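PDB 4FD7: putative arylalkylamine N-Acetyltransferase 7, which probably transfers an acetyl group from acetyl-CoA to the amine of an acceptor, as a GNAT-family N-acetyltransferase. Local coordinates for residues L77-V89 / E97-R109. Numbering follows the deposited sequence.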
loop_
_atom_site.group_PDB
_atom_site.type_symbol
_atom_site.label_atom_id
_atom_site.label_comp_id
_atom_site.label_asym_id
_atom_site.label_seq_id
_atom_site.Cartn_x
_atom_site.Cartn_y
_atom_site.Cartn_z
ATOM N N LEU A 77 -9.950 9.011 -2.053
ATOM C CA LEU A 77 -9.457 7.817 -2.770
ATOM C C LEU A 77 -9.580 6.512 -1.972
ATOM O O LEU A 77 -10.144 5.514 -2.468
ATOM C CB LEU A 77 -8.001 8.008 -3.219
ATOM C CG LEU A 77 -7.460 6.887 -4.117
ATOM C CD1 LEU A 77 -8.453 6.681 -5.242
ATOM C CD2 LEU A 77 -6.096 7.230 -4.676
ATOM N N TRP A 78 -9.015 6.511 -0.765
ATOM C CA TRP A 78 -9.100 5.345 0.117
ATOM C C TRP A 78 -10.547 4.917 0.339
ATOM O O TRP A 78 -10.857 3.716 0.310
ATOM C CB TRP A 78 -8.462 5.653 1.468
ATOM C CG TRP A 78 -6.968 5.771 1.434
ATOM C CD1 TRP A 78 -6.099 5.055 0.652
ATOM C CD2 TRP A 78 -6.158 6.625 2.252
ATOM N NE1 TRP A 78 -4.803 5.421 0.927
ATOM C CE2 TRP A 78 -4.809 6.389 1.904
ATOM C CE3 TRP A 78 -6.443 7.576 3.239
ATOM C CZ2 TRP A 78 -3.748 7.064 2.509
ATOM C CZ3 TRP A 78 -5.387 8.258 3.836
ATOM C CH2 TRP A 78 -4.058 7.998 3.468
ATOM N N LYS A 79 -11.420 5.898 0.599
ATOM C CA LYS A 79 -12.833 5.605 0.831
ATOM C C LYS A 79 -13.494 4.981 -0.385
ATOM O O LYS A 79 -14.365 4.116 -0.227
ATOM C CB LYS A 79 -13.613 6.833 1.323
ATOM C CG LYS A 79 -13.311 7.167 2.772
ATOM C CD LYS A 79 -14.255 8.199 3.347
ATOM C CE LYS A 79 -13.872 8.484 4.781
ATOM N NZ LYS A 79 -14.842 9.386 5.449
ATOM N N ALA A 80 -13.084 5.398 -1.578
ATOM C CA ALA A 80 -13.582 4.739 -2.793
ATOM C C ALA A 80 -13.076 3.308 -2.914
ATOM O O ALA A 80 -13.765 2.447 -3.484
ATOM C CB ALA A 80 -13.226 5.526 -4.044
ATOM N N MET A 81 -11.879 3.047 -2.397
ATOM C CA MET A 81 -11.288 1.701 -2.514
ATOM C C MET A 81 -11.824 0.655 -1.526
ATOM O O MET A 81 -11.944 -0.518 -1.872
ATOM C CB MET A 81 -9.768 1.770 -2.359
ATOM C CG MET A 81 -9.056 2.556 -3.464
ATOM S SD MET A 81 -7.331 2.832 -3.030
ATOM C CE MET A 81 -6.713 1.156 -3.038
ATOM N N LEU A 82 -12.101 1.072 -0.294
ATOM C CA LEU A 82 -12.471 0.129 0.774
ATOM C C LEU A 82 -13.599 -0.865 0.460
ATOM O O LEU A 82 -13.495 -2.030 0.847
ATOM C CB LEU A 82 -12.786 0.878 2.077
ATOM C CG LEU A 82 -11.592 1.584 2.715
ATOM C CD1 LEU A 82 -12.069 2.670 3.659
ATOM C CD2 LEU A 82 -10.734 0.584 3.455
ATOM N N PRO A 83 -14.671 -0.417 -0.229
ATOM C CA PRO A 83 -15.773 -1.356 -0.507
ATOM C C PRO A 83 -15.403 -2.515 -1.413
ATOM O O PRO A 83 -16.264 -3.388 -1.596
ATOM C CB PRO A 83 -16.800 -0.483 -1.244
ATOM C CG PRO A 83 -16.511 0.901 -0.800
ATOM C CD PRO A 83 -15.025 0.957 -0.643
ATOM N N ASP A 84 -14.198 -2.526 -1.995
ATOM C CA ASP A 84 -13.793 -3.659 -2.815
ATOM C C ASP A 84 -13.492 -4.853 -1.912
ATOM O O ASP A 84 -13.360 -5.966 -2.398
ATOM C CB ASP A 84 -12.577 -3.327 -3.679
ATOM C CG ASP A 84 -12.869 -2.236 -4.716
ATOM O OD1 ASP A 84 -14.060 -1.940 -4.951
ATOM O OD2 ASP A 84 -11.909 -1.695 -5.309
ATOM N N ARG A 85 -13.388 -4.606 -0.601
ATOM C CA ARG A 85 -13.162 -5.680 0.376
ATOM C C ARG A 85 -11.862 -6.429 0.091
ATOM O O ARG A 85 -11.792 -7.666 0.087
ATOM C CB ARG A 85 -14.363 -6.627 0.445
ATOM C CG ARG A 85 -15.586 -5.999 1.112
ATOM C CD ARG A 85 -16.602 -7.065 1.543
ATOM N NE ARG A 85 -17.766 -6.470 2.187
ATOM C CZ ARG A 85 -18.780 -7.167 2.689
ATOM N NH1 ARG A 85 -18.766 -8.499 2.640
ATOM N NH2 ARG A 85 -19.803 -6.532 3.244
ATOM N N MET A 86 -10.816 -5.663 -0.164
ATOM C CA MET A 86 -9.528 -6.277 -0.413
ATOM C C MET A 86 -8.477 -5.744 0.542
ATOM O O MET A 86 -7.352 -6.236 0.546
ATOM C CB MET A 86 -9.089 -6.070 -1.876
ATOM C CG MET A 86 -9.959 -6.827 -2.904
ATOM S SD MET A 86 -9.811 -8.633 -2.810
ATOM C CE MET A 86 -8.135 -8.865 -3.390
ATOM N N SER A 87 -8.830 -4.763 1.365
ATOM C CA SER A 87 -7.819 -4.138 2.218
ATOM C C SER A 87 -7.452 -4.980 3.439
ATOM O O SER A 87 -8.290 -5.691 3.994
ATOM C CB SER A 87 -8.206 -2.710 2.609
ATOM O OG SER A 87 -8.301 -1.904 1.443
ATOM N N LEU A 88 -6.188 -4.886 3.846
ATOM C CA LEU A 88 -5.670 -5.778 4.880
ATOM C C LEU A 88 -5.294 -5.056 6.176
ATOM O O LEU A 88 -4.814 -3.930 6.140
ATOM C CB LEU A 88 -4.477 -6.549 4.325
ATOM C CG LEU A 88 -4.824 -7.527 3.196
ATOM C CD1 LEU A 88 -3.566 -8.154 2.620
ATOM C CD2 LEU A 88 -5.762 -8.602 3.735
ATOM N N VAL A 89 -5.511 -5.709 7.322
ATOM C CA VAL A 89 -5.242 -5.070 8.609
ATOM C C VAL A 89 -4.501 -6.039 9.524
ATOM O O VAL A 89 -4.727 -7.253 9.458
ATOM C CB VAL A 89 -6.550 -4.573 9.291
ATOM C CG1 VAL A 89 -7.515 -5.735 9.625
ATOM C CG2 VAL A 89 -6.243 -3.788 10.566
ATOM N N GLU A 97 -6.866 -3.056 18.700
ATOM C CA GLU A 97 -6.229 -1.855 18.180
ATOM C C GLU A 97 -5.499 -2.133 16.870
ATOM O O GLU A 97 -4.794 -3.140 16.744
ATOM C CB GLU A 97 -5.251 -1.317 19.220
ATOM C CG GLU A 97 -4.874 0.125 19.042
ATOM C CD GLU A 97 -4.044 0.615 20.202
ATOM O OE1 GLU A 97 -4.615 0.825 21.291
ATOM O OE2 GLU A 97 -2.816 0.762 20.027
ATOM N N ILE A 98 -5.661 -1.242 15.897
ATOM C CA ILE A 98 -5.000 -1.430 14.603
ATOM C C ILE A 98 -3.481 -1.296 14.715
ATOM O O ILE A 98 -2.967 -0.263 15.161
ATOM C CB ILE A 98 -5.527 -0.453 13.533
ATOM C CG1 ILE A 98 -6.981 -0.777 13.197
ATOM C CG2 ILE A 98 -4.638 -0.505 12.275
ATOM C CD1 ILE A 98 -7.638 0.237 12.289
ATOM N N VAL A 99 -2.757 -2.337 14.312
ATOM C CA VAL A 99 -1.295 -2.275 14.323
ATOM C C VAL A 99 -0.790 -1.677 13.013
ATOM O O VAL A 99 0.028 -0.754 13.009
ATOM C CB VAL A 99 -0.648 -3.652 14.544
ATOM C CG1 VAL A 99 0.859 -3.548 14.451
ATOM C CG2 VAL A 99 -1.050 -4.224 15.911
ATOM N N GLY A 100 -1.282 -2.220 11.907
ATOM C CA GLY A 100 -0.976 -1.692 10.595
ATOM C C GLY A 100 -2.143 -1.897 9.650
ATOM O O GLY A 100 -3.046 -2.680 9.929
ATOM N N VAL A 101 -2.138 -1.178 8.533
ATOM C CA VAL A 101 -3.178 -1.342 7.527
ATOM C C VAL A 101 -2.589 -1.113 6.131
ATOM O O VAL A 101 -1.610 -0.393 5.976
ATOM C CB VAL A 101 -4.454 -0.479 7.843
ATOM C CG1 VAL A 101 -4.094 0.929 8.214
ATOM C CG2 VAL A 101 -5.457 -0.482 6.700
ATOM N N ASN A 102 -3.141 -1.797 5.129
ATOM C CA ASN A 102 -2.690 -1.668 3.746
ATOM C C ASN A 102 -3.975 -1.535 2.953
ATOM O O ASN A 102 -4.776 -2.470 2.906
ATOM C CB ASN A 102 -1.947 -2.938 3.309
ATOM C CG ASN A 102 -0.898 -2.694 2.209
ATOM O OD1 ASN A 102 -0.131 -3.599 1.878
ATOM N ND2 ASN A 102 -0.874 -1.497 1.634
ATOM N N ILE A 103 -4.199 -0.360 2.372
ATOM C CA ILE A 103 -5.389 -0.147 1.554
ATOM C C ILE A 103 -5.114 -0.658 0.145
ATOM O O ILE A 103 -4.203 -0.180 -0.526
ATOM C CB ILE A 103 -5.814 1.338 1.526
ATOM C CG1 ILE A 103 -5.998 1.865 2.954
ATOM C CG2 ILE A 103 -7.096 1.520 0.728
ATOM C CD1 ILE A 103 -7.175 1.232 3.695
ATOM N N LEU A 104 -5.897 -1.644 -0.291
ATOM C CA LEU A 104 -5.611 -2.338 -1.531
ATOM C C LEU A 104 -6.811 -2.284 -2.477
ATOM O O LEU A 104 -7.969 -2.193 -2.035
ATOM C CB LEU A 104 -5.280 -3.821 -1.261
ATOM C CG LEU A 104 -4.229 -4.270 -0.235
ATOM C CD1 LEU A 104 -4.117 -5.785 -0.255
ATOM C CD2 LEU A 104 -2.883 -3.668 -0.495
ATOM N N ASP A 105 -6.538 -2.357 -3.773
ATOM C CA ASP A 105 -7.612 -2.656 -4.723
ATOM C C ASP A 105 -7.058 -3.414 -5.917
ATOM O O ASP A 105 -5.883 -3.751 -5.935
ATOM C CB ASP A 105 -8.389 -1.398 -5.134
ATOM C CG ASP A 105 -7.578 -0.443 -5.984
ATOM O OD1 ASP A 105 -6.383 -0.694 -6.252
ATOM O OD2 ASP A 105 -8.155 0.594 -6.375
ATOM N N VAL A 106 -7.887 -3.685 -6.918
ATOM C CA VAL A 106 -7.394 -4.416 -8.080
ATOM C C VAL A 106 -7.231 -3.493 -9.284
ATOM O O VAL A 106 -8.157 -2.764 -9.645
ATOM C CB VAL A 106 -8.287 -5.631 -8.392
ATOM C CG1 VAL A 106 -7.837 -6.353 -9.678
ATOM C CG2 VAL A 106 -8.271 -6.593 -7.201
ATOM N N ALA A 107 -6.027 -3.480 -9.855
ATOM C CA ALA A 107 -5.753 -2.731 -11.072
ATOM C C ALA A 107 -6.120 -3.632 -12.248
ATOM O O ALA A 107 -5.856 -4.835 -12.224
ATOM C CB ALA A 107 -4.299 -2.333 -11.138
ATOM N N SER A 108 -6.761 -3.050 -13.256
ATOM C CA SER A 108 -7.199 -3.806 -14.420
ATOM C C SER A 108 -6.743 -3.100 -15.677
ATOM O O SER A 108 -6.584 -1.884 -15.684
ATOM C CB SER A 108 -8.721 -3.949 -14.428
ATOM O OG SER A 108 -9.178 -4.624 -13.263
ATOM N N ARG A 109 -6.534 -3.886 -16.730
ATOM C CA ARG A 109 -5.953 -3.422 -17.971
ATOM C C ARG A 109 -6.755 -2.269 -18.558
ATOM O O ARG A 109 -6.191 -1.335 -19.138
ATOM C CB ARG A 109 -5.885 -4.596 -18.948
ATOM C CG ARG A 109 -5.172 -4.314 -20.260
ATOM C CD ARG A 109 -5.330 -5.493 -21.205
ATOM N NE ARG A 109 -4.409 -6.583 -20.884
ATOM C CZ ARG A 109 -3.151 -6.644 -21.315
ATOM N NH1 ARG A 109 -2.659 -5.687 -22.091
ATOM N NH2 ARG A 109 -2.374 -7.665 -20.971
HETATM O O HOH W 1 -10.185 -2.553 -0.547
HETATM O O HOH W 2 -10.935 0.654 -6.280
HETATM O O HOH W 3 -10.757 -3.448 -6.585
#
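Ile103 sets CG1 over one face of the Trp78 indole, a CH-pi contact 4.3 Å from the centroid of the five-membered ring, while its CG2, on the same side of the ring, comes 3.7 Å from CD1. The broad indole spans from helix 68-81 to the sheet, and NE1 donates to Met151 O on strand 146-155, so its one polar atom has a partner. The carboxylates of Asp84 and Asp105 lie side by side with planes 20° apart, their OD2 atoms 4.5 Å from each other; a water near both and a second joining Asp84 OD2 to Val106 N probably ease the repulsion. Met81, unbranched and flexible, bends at chi3 (65°) to lay CE 3.5 Å from Asp105 CG, also touching the Leu104 backbone. Branched Ile103 can serve several neighbours at once: CD1 reaches Leu82 CD2 at 3.6 Å.

Strands 88-92 and 98-108 form an antiparallel hairpin in which Leu88 and Asn102 are a hydrogen-bonded pair. Just before it, Ser87 substitutes its hydroxyl for a backbone acceptor: with OG beside its own backbone N, it takes Leu104 N at 3.0 Å, nearly straight at 164°. OG also donates to a water held by four groups, which gives its protons to Met81 O and Leu104 O and accepts Met86 N. Beyond this, Leu104 CD1 packs on Leu88 CD1 at 3.8 Å, beside helix 172-179. Apolar contacts thus seat the helix on the GNAT sheet, while Ser87 and one water satisfy most backbone polar groups at the turn; Met86 O, however, is buried against Leu104 CD1 without a hydrogen-bond partner.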